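Local coordinates for mannan endo-1,4-beta-mannosidase (Bacillus subtilis, PDB 3CBW), which catalyses the random endo-hydrolysis of beta-1,4-mannosidic linkages in mannan, galactomannan and glucomannan, and so takes part in the degradation of glucomannan, at residues Met27-His32 with Ser339-Val344. The protein carries 3 engineered substitutions. Residues are numbered along the deposited sequence; the frame is centred on the assembly and turned at random.
Sequences MNWLAH and SLTPIV
Trp29 and His32, on helix 21-32, pack against the C-terminal segment 339-344, which leaves the short strand 339-340, so that the two ends of the family 26 TIM-barrel chain meet far from the active site. Apolar contacts involve both rings. Leu340 CD1 sits over one face of the Trp29 indole, 3.9 Å from the five-ring centroid, a CH-pi contact. Ile343 splits its branches: CG2, anti to the backbone N, lies over a face of the His32 imidazole, 3.8 Å from its centroid, whereas CG1 reaches Trp29 CD1 obliquely at 3.7 Å. The direct polar link is bifurcated and weak. Trp29 NE1 lies 3.1 Å from both Thr341 O and Thr341 OG1, and the N-H angles of 127° and 133° show that it points squarely at neither; OG1 also hydrogen-bonds Ile334 O and Arg36 NH2. An alanine in place of Trp29 would probably leave Leu340 without the ring face beneath its methyl and deprive the Thr341 oxygens of their shared N-H. Two waters extend the link: one lies between Trp29 O and Pro342 O, within hydrogen-bonding distance of each; the other accepts from Val344 N and has weak contacts to His32 O and Pro342 O. Within the helix, His32 ND1 donates to Asn28 O at 2.8 Å and 163°, with that oxygen near the ring plane, which fixes the imidazole's rotation. NE2 hydrogen-bonds Glu345 OE1, and at the ring edge CD2 of His32 comes to 3.2 Å from Val344 O.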
loop_
_atom_site.group_PDB
_atom_site.type_symbol
_atom_site.label_atom_id
_atom_site.label_comp_id
_atom_site.label_asym_id
_atom_site.label_seq_id
_atom_site.Cartn_x
_atom_site.Cartn_y
_atom_site.Cartn_z
ATOM N N MET A 27 3.925 9.907 10.642
ATOM C CA MET A 27 3.276 10.579 9.525
ATOM C C MET A 27 3.926 11.935 9.241
ATOM O O MET A 27 4.189 12.278 8.083
ATOM C CB MET A 27 1.776 10.763 9.789
ATOM C CG MET A 27 1.027 11.319 8.588
ATOM S SD MET A 27 1.016 10.213 7.114
ATOM C CE MET A 27 1.635 11.358 5.853
ATOM N N ASN A 28 4.167 12.724 10.285
ATOM C CA ASN A 28 4.810 14.013 10.095
ATOM C C ASN A 28 6.219 13.852 9.523
ATOM O O ASN A 28 6.653 14.616 8.649
ATOM C CB ASN A 28 4.844 14.807 11.407
ATOM C CG ASN A 28 5.259 16.244 11.188
ATOM O OD1 ASN A 28 4.752 16.902 10.290
ATOM N ND2 ASN A 28 6.186 16.729 11.996
ATOM N N TRP A 29 6.952 12.873 10.038
ATOM C CA TRP A 29 8.294 12.581 9.553
ATOM C C TRP A 29 8.282 12.189 8.068
ATOM O O TRP A 29 9.057 12.721 7.271
ATOM C CB TRP A 29 8.908 11.502 10.436
ATOM C CG TRP A 29 10.314 11.117 10.114
ATOM C CD1 TRP A 29 11.460 11.698 10.587
ATOM C CD2 TRP A 29 10.729 10.033 9.277
ATOM N NE1 TRP A 29 12.556 11.042 10.085
ATOM C CE2 TRP A 29 12.136 10.007 9.293
ATOM C CE3 TRP A 29 10.042 9.059 8.532
ATOM C CZ2 TRP A 29 12.874 9.080 8.559
ATOM C CZ3 TRP A 29 10.769 8.129 7.818
ATOM C CH2 TRP A 29 12.173 8.144 7.835
ATOM N N LEU A 30 7.384 11.284 7.686
ATOM C CA LEU A 30 7.274 10.862 6.284
ATOM C C LEU A 30 6.991 12.060 5.372
ATOM O O LEU A 30 7.629 12.212 4.329
ATOM C CB LEU A 30 6.168 9.807 6.112
ATOM C CG LEU A 30 6.461 8.394 6.626
ATOM C CD1 LEU A 30 5.168 7.586 6.586
ATOM C CD2 LEU A 30 7.555 7.700 5.810
ATOM N N ALA A 31 6.058 12.914 5.783
ATOM C CA ALA A 31 5.615 13.995 4.928
ATOM C C ALA A 31 6.732 14.986 4.639
ATOM O O ALA A 31 6.738 15.644 3.592
ATOM C CB ALA A 31 4.451 14.711 5.558
ATOM N N HIS A 32 7.681 15.095 5.566
ATOM C CA HIS A 32 8.773 16.060 5.420
ATOM C C HIS A 32 10.011 15.535 4.695
ATOM O O HIS A 32 10.960 16.299 4.462
ATOM C CB HIS A 32 9.178 16.621 6.784
ATOM C CG HIS A 32 8.218 17.626 7.333
ATOM N ND1 HIS A 32 7.057 17.273 7.982
ATOM C CD2 HIS A 32 8.267 18.979 7.352
ATOM C CE1 HIS A 32 6.423 18.366 8.367
ATOM N NE2 HIS A 32 7.139 19.415 7.998
ATOM N N SER A 339 16.721 8.632 19.108
ATOM C CA SER A 339 16.246 9.867 18.512
ATOM C C SER A 339 15.712 9.626 17.108
ATOM O O SER A 339 16.056 8.645 16.436
ATOM C CB SER A 339 17.351 10.927 18.502
ATOM O OG SER A 339 18.392 10.560 17.613
ATOM N N LEU A 340 14.857 10.529 16.662
ATOM C CA LEU A 340 14.340 10.465 15.314
ATOM C C LEU A 340 15.306 11.174 14.386
ATOM O O LEU A 340 15.873 12.208 14.758
ATOM C CB LEU A 340 12.978 11.146 15.270
ATOM C CG LEU A 340 12.191 11.058 13.973
ATOM C CD1 LEU A 340 11.920 9.608 13.595
ATOM C CD2 LEU A 340 10.894 11.836 14.136
ATOM N N THR A 341 15.517 10.633 13.181
ATOM C CA THR A 341 16.311 11.377 12.197
ATOM C C THR A 341 15.551 12.652 11.792
ATOM O O THR A 341 14.326 12.718 11.935
ATOM C CB THR A 341 16.688 10.532 10.968
ATOM O OG1 THR A 341 15.490 10.063 10.331
ATOM C CG2 THR A 341 17.588 9.343 11.358
ATOM N N PRO A 342 16.276 13.688 11.328
ATOM C CA PRO A 342 15.712 15.030 11.215
ATOM C C PRO A 342 14.441 15.205 10.406
ATOM O O PRO A 342 14.253 14.594 9.337
ATOM C CB PRO A 342 16.844 15.831 10.561
ATOM C CG PRO A 342 18.077 15.136 11.000
ATOM C CD PRO A 342 17.704 13.678 10.956
ATOM N N ILE A 343 13.565 16.040 10.942
ATOM C CA ILE A 343 12.444 16.565 10.199
ATOM C C ILE A 343 12.876 17.933 9.685
ATOM O O ILE A 343 13.094 18.867 10.472
ATOM C CB ILE A 343 11.179 16.648 11.078
ATOM C CG1 ILE A 343 10.742 15.232 11.486
ATOM C CG2 ILE A 343 10.058 17.387 10.350
ATOM C CD1 ILE A 343 9.579 15.158 12.477
ATOM N N VAL A 344 13.041 18.035 8.370
ATOM C CA VAL A 344 13.458 19.277 7.728
ATOM C C VAL A 344 12.209 20.003 7.226
ATOM O O VAL A 344 11.354 19.396 6.577
ATOM C CB VAL A 344 14.426 19.002 6.542
ATOM C CG1 VAL A 344 14.888 20.313 5.896
ATOM C CG2 VAL A 344 15.633 18.170 6.985
HETATM O O HOH W 1 11.523 13.739 7.936
HETATM O O HOH W 2 12.741 15.762 6.643
#